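Local coordinates for protein TsrE (Streptomyces laurentii, PDB 7CWW) that probably acts as a cyclase that forms the central nitrogen heterocycle of the thiopeptide antibiotic thiostrepton, at residues A[6-11]-A[56-61]; A[28-33]-A[68-73]; A[288-293]-A[351-356]. All coordinates share one frame; numbering follows the deposited sequence.

Interaction 1: A[6-11]-A[56-61]; sequences QKDLTV and RLRFAS
Asp8 pairs directly with Arg58 but reaches diagonally across the strands to Arg56, whose charged end it meets above the sheet. Arg56 NH1 sits at the mouth of the carboxylate: it donates to the syn lone pair of Asp8 OD1 (3.0 Å), lies in a salt bridge 2.9 Å from Asp8 OD2, and also donates to the backbone O of Gln91. The Arg56 chain runs out extended and then bends at chi3 (-53°), which turns its guanidinium toward the aspartate; Glu47 takes NE. Thr10 CG2 lies over one face of that guanidinium, 3.4 Å from NH1. Asp8 OD2 is shared with Tyr90 OH, so several bonds fix this carboxylate. Arg58 joins the network loosely, with NH2 a long 3.9 Å from Asp8 OD2 and the two planes nearly perpendicular.

On the other face Leu9, Leu57 and Phe59 are buried under helices 15-35 and 65-78. The Phe59 ring, swung between its backbone N and carbonyl carbon (chi1 50°), slides beneath Lys7, whose CB stands 3.8 Å from the ring centroid in a CH-pi contact. The looser side is at Gln6 and the outer end of the Lys7 side chain. Gln6, exposed, lays CG over a face of the Arg58 guanidinium; the lysine ammonium leads away to Glu5.

Backbone bonds pair the strands, with Lys7 N to Phe59 O and Leu57 N to Leu9 O both at 2.7 Å. This is the edge-to-centre pairing of a three-stranded antiparallel sheet, with a polar network on one face and an apolar helical layer on the other: a two-layer alpha/beta sandwich.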
loop_
_atom_site.group_PDB
_atom_site.type_symbol
_atom_site.label_atom_id
_atom_site.label_comp_id
_atom_site.label_asym_id
_atom_site.label_seq_id
_atom_site.Cartn_x
_atom_site.Cartn_y
_atom_site.Cartn_z
ATOM N N GLN A 6 5.722 21.960 13.941
ATOM C CA GLN A 6 5.098 21.084 12.962
ATOM C C GLN A 6 4.301 21.914 11.957
ATOM O O GLN A 6 3.457 22.721 12.354
ATOM C CB GLN A 6 4.197 20.088 13.687
ATOM C CG GLN A 6 3.790 18.899 12.870
ATOM C CD GLN A 6 4.948 18.277 12.133
ATOM O OE1 GLN A 6 5.022 18.364 10.908
ATOM N NE2 GLN A 6 5.855 17.633 12.868
ATOM N N LYS A 7 4.585 21.750 10.665
ATOM C CA LYS A 7 3.832 22.421 9.612
ATOM C C LYS A 7 3.127 21.387 8.746
ATOM O O LYS A 7 3.572 20.246 8.635
ATOM C CB LYS A 7 4.738 23.304 8.724
ATOM C CG LYS A 7 5.754 24.130 9.487
ATOM C CD LYS A 7 5.098 25.256 10.272
ATOM C CE LYS A 7 6.159 26.070 11.004
ATOM N NZ LYS A 7 5.590 27.284 11.646
ATOM N N ASP A 8 2.034 21.809 8.110
ATOM C CA ASP A 8 1.159 20.920 7.345
ATOM C C ASP A 8 0.443 21.765 6.302
ATOM O O ASP A 8 -0.315 22.673 6.653
ATOM C CB ASP A 8 0.154 20.202 8.275
ATOM C CG ASP A 8 -0.785 19.238 7.528
ATOM O OD1 ASP A 8 -0.501 18.844 6.390
ATOM O OD2 ASP A 8 -1.826 18.859 8.099
ATOM N N LEU A 9 0.692 21.479 5.026
ATOM C CA LEU A 9 0.157 22.273 3.925
ATOM C C LEU A 9 -0.546 21.327 2.969
ATOM O O LEU A 9 0.019 20.290 2.616
ATOM C CB LEU A 9 1.289 23.033 3.199
ATOM C CG LEU A 9 1.000 23.613 1.818
ATOM C CD1 LEU A 9 -0.176 24.582 1.932
ATOM C CD2 LEU A 9 2.217 24.338 1.262
ATOM N N THR A 10 -1.767 21.664 2.556
ATOM C CA THR A 10 -2.495 20.834 1.603
ATOM C C THR A 10 -2.801 21.657 0.359
ATOM O O THR A 10 -3.169 22.836 0.448
ATOM C CB THR A 10 -3.793 20.228 2.204
ATOM O OG1 THR A 10 -4.680 21.256 2.646
ATOM C CG2 THR A 10 -3.465 19.287 3.403
ATOM N N VAL A 11 -2.603 21.039 -0.803
ATOM C CA VAL A 11 -2.745 21.704 -2.089
ATOM C C VAL A 11 -3.727 20.897 -2.918
ATOM O O VAL A 11 -3.396 19.794 -3.377
ATOM C CB VAL A 11 -1.410 21.840 -2.823
ATOM C CG1 VAL A 11 -1.570 22.844 -3.987
ATOM C CG2 VAL A 11 -0.309 22.243 -1.830
ATOM N N ARG A 56 -0.390 16.725 0.258
ATOM C CA ARG A 56 -0.091 17.178 1.615
ATOM C C ARG A 56 1.418 17.227 1.790
ATOM O O ARG A 56 2.109 16.246 1.491
ATOM C CB ARG A 56 -0.705 16.249 2.678
ATOM C CG ARG A 56 -0.375 16.677 4.129
ATOM C CD ARG A 56 -0.800 15.655 5.188
ATOM N NE ARG A 56 -2.218 15.289 5.057
ATOM C CZ ARG A 56 -3.233 16.046 5.472
ATOM N NH1 ARG A 56 -3.016 17.222 6.060
ATOM N NH2 ARG A 56 -4.478 15.628 5.302
ATOM N N LEU A 57 1.931 18.351 2.291
ATOM C CA LEU A 57 3.350 18.479 2.608
ATOM C C LEU A 57 3.478 18.678 4.107
ATOM O O LEU A 57 2.916 19.625 4.664
ATOM C CB LEU A 57 3.994 19.633 1.833
ATOM C CG LEU A 57 3.847 19.436 0.315
ATOM C CD1 LEU A 57 4.180 20.679 -0.482
ATOM C CD2 LEU A 57 4.711 18.261 -0.150
ATOM N N ARG A 58 4.183 17.771 4.765
ATOM C CA ARG A 58 4.331 17.817 6.209
ATOM C C ARG A 58 5.807 17.930 6.553
ATOM O O ARG A 58 6.628 17.157 6.055
ATOM C CB ARG A 58 3.716 16.588 6.873
ATOM C CG ARG A 58 3.500 16.779 8.342
ATOM C CD ARG A 58 2.383 15.911 8.830
ATOM N NE ARG A 58 2.415 15.823 10.277
ATOM C CZ ARG A 58 1.721 16.618 11.083
ATOM N NH1 ARG A 58 1.802 16.460 12.399
ATOM N NH2 ARG A 58 0.937 17.559 10.572
ATOM N N PHE A 59 6.141 18.898 7.393
ATOM C CA PHE A 59 7.537 19.164 7.673
ATOM C C PHE A 59 7.616 19.938 8.975
ATOM O O PHE A 59 6.671 20.632 9.358
ATOM C CB PHE A 59 8.213 19.944 6.529
ATOM C CG PHE A 59 7.454 21.179 6.083
ATOM C CD1 PHE A 59 6.459 21.094 5.123
ATOM C CD2 PHE A 59 7.753 22.424 6.612
ATOM C CE1 PHE A 59 5.775 22.227 4.708
ATOM C CE2 PHE A 59 7.068 23.556 6.204
ATOM C CZ PHE A 59 6.081 23.462 5.253
ATOM N N ALA A 60 8.748 19.806 9.652
ATOM C CA ALA A 60 9.009 20.523 10.890
ATOM C C ALA A 60 10.049 21.600 10.614
ATOM O O ALA A 60 11.135 21.305 10.109
ATOM C CB ALA A 60 9.496 19.573 11.985
ATOM N N SER A 61 9.717 22.840 10.948
ATOM C CA SER A 61 10.591 23.955 10.644
ATOM C C SER A 61 10.453 25.007 11.725
ATOM O O SER A 61 9.369 25.212 12.275
ATOM C CB SER A 61 10.271 24.564 9.273
ATOM O OG SER A 61 10.965 25.787 9.096
#

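Interaction 2: A[28-33]-A[68-73]; sequences PLLDES and RRLKSR
Leu29 and Leu70 meet where helices 15-35 and 65-78 lie next to each other as the helical layer of an alpha/beta sandwich. The two run roughly antiparallel, at 157°, and their local axes stay 10.9 Å apart, so side chains alone bridge the gap.

Leu29 does most of the bridging. Its CB is directed at the other helix, and CG, anti to the backbone N (chi1 -175°), carries the chain on across; neither atom touches the far side closely. The work falls to the two methyls. CD2 settles on Leu70, 3.7 Å from its CG. CD1 reaches the aliphatic part of Arg69, with CG of that arginine 3.7 Å away, and also comes up to Arg73, 3.9 Å from NH1. The leucine tip is thus held between a buried leucine and the stems of two arginines, apolar on the sheet side and polar toward the surface.

Deeper in, Leu30 and Leu70 cross at about a right angle, their CD1 atoms 4.0 Å apart, and both rest on Phe59 of the sheet beneath. No hydrogen bond spans the two segments. The charged end of Arg69 turns instead to Glu38, in the connection that follows helix 15-35. Glu32 stays apart from the arginines, although its charge may still be felt there. At the outer rim, Arg69 CD lies over the centre of one face of the Arg73 guanidinium, 3.7 Å above its plane.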
loop_
_atom_site.group_PDB
_atom_site.type_symbol
_atom_site.label_atom_id
_atom_site.label_comp_id
_atom_site.label_asym_id
_atom_site.label_seq_id
_atom_site.Cartn_x
_atom_site.Cartn_y
_atom_site.Cartn_z
ATOM N N PRO A 28 12.312 20.203 -4.578
ATOM C CA PRO A 28 13.545 21.016 -4.607
ATOM C C PRO A 28 13.600 22.071 -3.511
ATOM O O PRO A 28 14.665 22.301 -2.934
ATOM C CB PRO A 28 13.502 21.661 -5.999
ATOM C CG PRO A 28 12.626 20.774 -6.803
ATOM C CD PRO A 28 11.585 20.290 -5.859
ATOM N N LEU A 29 12.475 22.724 -3.215
ATOM C CA LEU A 29 12.436 23.706 -2.132
ATOM C C LEU A 29 12.685 23.046 -0.780
ATOM O O LEU A 29 13.513 23.513 0.017
ATOM C CB LEU A 29 11.078 24.421 -2.130
ATOM C CG LEU A 29 10.822 25.579 -1.153
ATOM C CD1 LEU A 29 9.745 26.503 -1.737
ATOM C CD2 LEU A 29 10.405 25.090 0.246
ATOM N N LEU A 30 11.958 21.968 -0.496
ATOM C CA LEU A 30 12.045 21.354 0.824
ATOM C C LEU A 30 13.373 20.630 1.022
ATOM O O LEU A 30 13.936 20.657 2.122
ATOM C CB LEU A 30 10.856 20.413 1.033
ATOM C CG LEU A 30 9.564 21.177 1.355
ATOM C CD1 LEU A 30 8.338 20.271 1.312
ATOM C CD2 LEU A 30 9.684 21.850 2.713
ATOM N N ASP A 31 13.896 19.979 -0.024
ATOM C CA ASP A 31 15.237 19.399 0.086
ATOM C C ASP A 31 16.282 20.483 0.333
ATOM O O ASP A 31 17.153 20.324 1.195
ATOM C CB ASP A 31 15.591 18.591 -1.164
ATOM C CG ASP A 31 14.886 17.243 -1.210
ATOM O OD1 ASP A 31 14.386 16.781 -0.164
ATOM O OD2 ASP A 31 14.830 16.640 -2.300
ATOM N N GLU A 32 16.207 21.598 -0.398
ATOM C CA GLU A 32 17.124 22.708 -0.129
ATOM C C GLU A 32 16.987 23.199 1.307
ATOM O O GLU A 32 17.988 23.391 2.008
ATOM C CB GLU A 32 16.870 23.864 -1.098
ATOM C CG GLU A 32 17.776 25.068 -0.838
ATOM C CD GLU A 32 17.424 26.279 -1.686
ATOM O OE1 GLU A 32 16.228 26.474 -1.986
ATOM O OE2 GLU A 32 18.345 27.043 -2.046
ATOM N N SER A 33 15.746 23.416 1.758
ATOM C CA SER A 33 15.515 23.889 3.120
ATOM C C SER A 33 16.097 22.928 4.154
ATOM O O SER A 33 16.602 23.360 5.200
ATOM C CB SER A 33 14.015 24.082 3.353
ATOM O OG SER A 33 13.771 24.657 4.622
ATOM N N ARG A 68 5.152 29.564 3.536
ATOM C CA ARG A 68 4.704 30.690 2.721
ATOM C C ARG A 68 5.423 30.709 1.383
ATOM O O ARG A 68 4.799 30.951 0.341
ATOM C CB ARG A 68 4.920 31.993 3.488
ATOM C CG ARG A 68 3.922 32.148 4.640
ATOM C CD ARG A 68 4.415 33.085 5.734
ATOM N NE ARG A 68 3.367 33.301 6.733
ATOM C CZ ARG A 68 3.022 32.407 7.659
ATOM N NH1 ARG A 68 3.651 31.234 7.735
ATOM N NH2 ARG A 68 2.050 32.688 8.517
ATOM N N ARG A 69 6.732 30.433 1.393
ATOM C CA ARG A 69 7.481 30.326 0.142
ATOM C C ARG A 69 6.922 29.211 -0.732
ATOM O O ARG A 69 6.767 29.385 -1.949
ATOM C CB ARG A 69 8.966 30.096 0.443
ATOM C CG ARG A 69 9.880 30.056 -0.768
ATOM C CD ARG A 69 11.340 29.727 -0.345
ATOM N NE ARG A 69 11.678 30.376 0.919
ATOM C CZ ARG A 69 12.171 29.753 1.987
ATOM N NH1 ARG A 69 12.409 28.449 1.954
ATOM N NH2 ARG A 69 12.419 30.443 3.096
ATOM N N LEU A 70 6.585 28.070 -0.117
ATOM C CA LEU A 70 5.976 26.960 -0.845
ATOM C C LEU A 70 4.686 27.385 -1.535
ATOM O O LEU A 70 4.505 27.147 -2.736
ATOM C CB LEU A 70 5.684 25.801 0.110
ATOM C CG LEU A 70 6.709 24.690 0.214
ATOM C CD1 LEU A 70 6.351 23.784 1.397
ATOM C CD2 LEU A 70 6.776 23.929 -1.110
ATOM N N LYS A 71 3.764 27.996 -0.780
ATOM C CA LYS A 71 2.497 28.437 -1.359
ATOM C C LYS A 71 2.725 29.388 -2.526
ATOM O O LYS A 71 2.084 29.272 -3.581
ATOM C CB LYS A 71 1.629 29.129 -0.293
ATOM C CG LYS A 71 1.045 28.194 0.772
ATOM C CD LYS A 71 -0.061 28.907 1.559
ATOM C CE LYS A 71 -0.659 28.025 2.648
ATOM N NZ LYS A 71 -1.724 28.774 3.383
ATOM N N SER A 72 3.633 30.350 -2.355
ATOM C CA SER A 72 3.756 31.372 -3.381
ATOM C C SER A 72 4.394 30.795 -4.642
ATOM O O SER A 72 4.043 31.196 -5.757
ATOM C CB SER A 72 4.559 32.564 -2.836
ATOM O OG SER A 72 5.012 33.406 -3.880
ATOM N N ARG A 73 5.296 29.823 -4.481
ATOM C CA ARG A 73 5.924 29.194 -5.641
ATOM C C ARG A 73 5.006 28.184 -6.319
ATOM O O ARG A 73 5.136 27.944 -7.528
ATOM C CB ARG A 73 7.235 28.528 -5.239
ATOM C CG ARG A 73 8.280 29.558 -4.853
ATOM C CD ARG A 73 9.641 28.972 -4.793
ATOM N NE ARG A 73 10.625 29.970 -4.392
ATOM C CZ ARG A 73 11.869 29.668 -4.039
ATOM N NH1 ARG A 73 12.257 28.398 -4.052
ATOM N NH2 ARG A 73 12.719 30.625 -3.679
#

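Interaction 3: A[288-293]-A[351-356]; sequences AGIHRA and LDAAAL
Ile290 and Ala354 bring their backbones unusually close, CA to CA 4.6 Å, where the helix carrying 288-293 meets the opening turn of the helix that starts at Ala353. The small alanines at the touching point, Ala293, Ala353 and Ala354, are consistent with so close an approach. Ala354 CB sits in the centre, 3.9 Å from Gly289 O and 4.1 Å from Ala293 CB. Ala293 CB in turn points at the other segment and lies 3.8 Å from Ala354 O, so methyl groups pack against backbone as much as against each other.

Ile290 is the one larger side chain in the contact. With CG1 anti to its carbonyl carbon (chi1 -62°), the long branch passes Ala354 N and puts CD1 4.0 Å from Ala353 CB. This is alanine-rich helix-to-helix packing within the mostly helical part of the chain, continued by Ile357, which touches both Ile290 and Ala293 one turn on. Behind Ala353 stand Tyr166 and Leu170 of helix 163-177.

The start of the second helix is held by an N-cap. Asp352, exposed and just before the first turn, accepts from Ala355 N through OD1 at 3.0 Å, a fairly straight bond with 162° at the hydrogen. The donor comes from above the carboxylate plane, 64° out of it, and the negative charge probably suits the N-terminal end of the helix.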
loop_
_atom_site.group_PDB
_atom_site.type_symbol
_atom_site.label_atom_id
_atom_site.label_comp_id
_atom_site.label_asym_id
_atom_site.label_seq_id
_atom_site.Cartn_x
_atom_site.Cartn_y
_atom_site.Cartn_z
ATOM N N ALA A 288 -16.519 -19.636 -3.484
ATOM C CA ALA A 288 -17.280 -20.151 -2.350
ATOM C C ALA A 288 -16.492 -21.217 -1.592
ATOM O O ALA A 288 -16.547 -21.278 -0.357
ATOM C CB ALA A 288 -18.626 -20.707 -2.823
ATOM N N GLY A 289 -15.751 -22.064 -2.313
ATOM C CA GLY A 289 -14.893 -23.032 -1.644
ATOM C C GLY A 289 -13.831 -22.381 -0.779
ATOM O O GLY A 289 -13.480 -22.905 0.284
ATOM N N ILE A 290 -13.319 -21.226 -1.205
ATOM C CA ILE A 290 -12.307 -20.528 -0.418
ATOM C C ILE A 290 -12.907 -19.964 0.865
ATOM O O ILE A 290 -12.307 -20.075 1.942
ATOM C CB ILE A 290 -11.651 -19.437 -1.273
ATOM C CG1 ILE A 290 -10.956 -20.093 -2.465
ATOM C CG2 ILE A 290 -10.673 -18.633 -0.436
ATOM C CD1 ILE A 290 -10.417 -19.129 -3.477
ATOM N N HIS A 291 -14.103 -19.366 0.784
ATOM C CA HIS A 291 -14.715 -18.808 1.988
ATOM C C HIS A 291 -15.100 -19.904 2.971
ATOM O O HIS A 291 -14.962 -19.733 4.189
ATOM C CB HIS A 291 -15.935 -17.958 1.625
ATOM C CG HIS A 291 -15.580 -16.616 1.068
ATOM N ND1 HIS A 291 -15.844 -16.256 -0.237
ATOM C CD2 HIS A 291 -14.934 -15.564 1.624
ATOM C CE1 HIS A 291 -15.393 -15.035 -0.454
ATOM N NE2 HIS A 291 -14.839 -14.590 0.661
ATOM N N ARG A 292 -15.584 -21.038 2.463
ATOM C CA ARG A 292 -15.831 -22.179 3.333
ATOM C C ARG A 292 -14.546 -22.625 4.025
ATOM O O ARG A 292 -14.565 -23.003 5.203
ATOM C CB ARG A 292 -16.449 -23.319 2.521
ATOM C CG ARG A 292 -17.474 -24.153 3.282
ATOM C CD ARG A 292 -18.345 -24.973 2.330
ATOM N NE ARG A 292 -17.550 -25.720 1.359
ATOM C CZ ARG A 292 -17.608 -25.537 0.042
ATOM N NH1 ARG A 292 -18.437 -24.628 -0.467
ATOM N NH2 ARG A 292 -16.842 -26.263 -0.766
ATOM N N ALA A 293 -13.414 -22.569 3.311
ATOM C CA ALA A 293 -12.137 -22.968 3.900
ATOM C C ALA A 293 -11.785 -22.084 5.090
ATOM O O ALA A 293 -11.415 -22.579 6.161
ATOM C CB ALA A 293 -11.031 -22.921 2.846
ATOM N N LEU A 351 -1.691 -23.210 -7.850
ATOM C CA LEU A 351 -2.052 -23.099 -6.444
ATOM C C LEU A 351 -3.550 -23.292 -6.220
ATOM O O LEU A 351 -4.377 -22.996 -7.086
ATOM C CB LEU A 351 -1.624 -21.740 -5.889
ATOM C CG LEU A 351 -0.136 -21.433 -6.045
ATOM C CD1 LEU A 351 0.202 -20.104 -5.412
ATOM C CD2 LEU A 351 0.686 -22.581 -5.413
ATOM N N ASP A 352 -3.882 -23.780 -5.024
ATOM C CA ASP A 352 -5.246 -24.073 -4.581
ATOM C C ASP A 352 -5.411 -23.366 -3.240
ATOM O O ASP A 352 -4.970 -23.878 -2.205
ATOM C CB ASP A 352 -5.463 -25.583 -4.459
ATOM C CG ASP A 352 -6.900 -25.956 -4.097
ATOM O OD1 ASP A 352 -7.584 -25.167 -3.422
ATOM O OD2 ASP A 352 -7.344 -27.066 -4.470
ATOM N N ALA A 353 -6.031 -22.184 -3.250
ATOM C CA ALA A 353 -6.070 -21.380 -2.033
ATOM C C ALA A 353 -6.825 -22.105 -0.925
ATOM O O ALA A 353 -6.371 -22.153 0.226
ATOM C CB ALA A 353 -6.696 -20.015 -2.328
ATOM N N ALA A 354 -7.970 -22.701 -1.265
ATOM C CA ALA A 354 -8.736 -23.458 -0.282
ATOM C C ALA A 354 -7.880 -24.541 0.366
ATOM O O ALA A 354 -7.898 -24.714 1.590
ATOM C CB ALA A 354 -9.973 -24.072 -0.943
ATOM N N ALA A 355 -7.106 -25.272 -0.444
ATOM C CA ALA A 355 -6.263 -26.327 0.109
ATOM C C ALA A 355 -5.179 -25.748 1.012
ATOM O O ALA A 355 -4.916 -26.279 2.097
ATOM C CB ALA A 355 -5.644 -27.157 -1.016
ATOM N N LEU A 356 -4.539 -24.658 0.581
ATOM C CA LEU A 356 -3.526 -24.019 1.417
ATOM C C LEU A 356 -4.128 -23.531 2.730
ATOM O O LEU A 356 -3.558 -23.749 3.807
ATOM C CB LEU A 356 -2.882 -22.857 0.663
ATOM C CG LEU A 356 -2.105 -23.228 -0.599
ATOM C CD1 LEU A 356 -1.792 -21.959 -1.419
ATOM C CD2 LEU A 356 -0.830 -23.973 -0.216
#

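How the interactions relate
Interactions 1 and 2 are two layers of one unit, their centres 11 Å apart: each strand of interaction 1 leads into a helix of interaction 2, and their segments alternate along the chain. The layers touch directly, with Leu9 CD1 3.5 Å from Lys71 CE and Phe59 CE1 3.7 Å from Leu70 CD1. Interaction 3 belongs to the far side of the chain's centre, its centre about 46 Å from that of interaction 1 and 52 Å from that of interaction 2. The bound polyethylene glycol lies between: the side chain of Arg56 is about 11 Å from it and that of Ala353 about 10 Å, so both contacts flank its pocket without lining it.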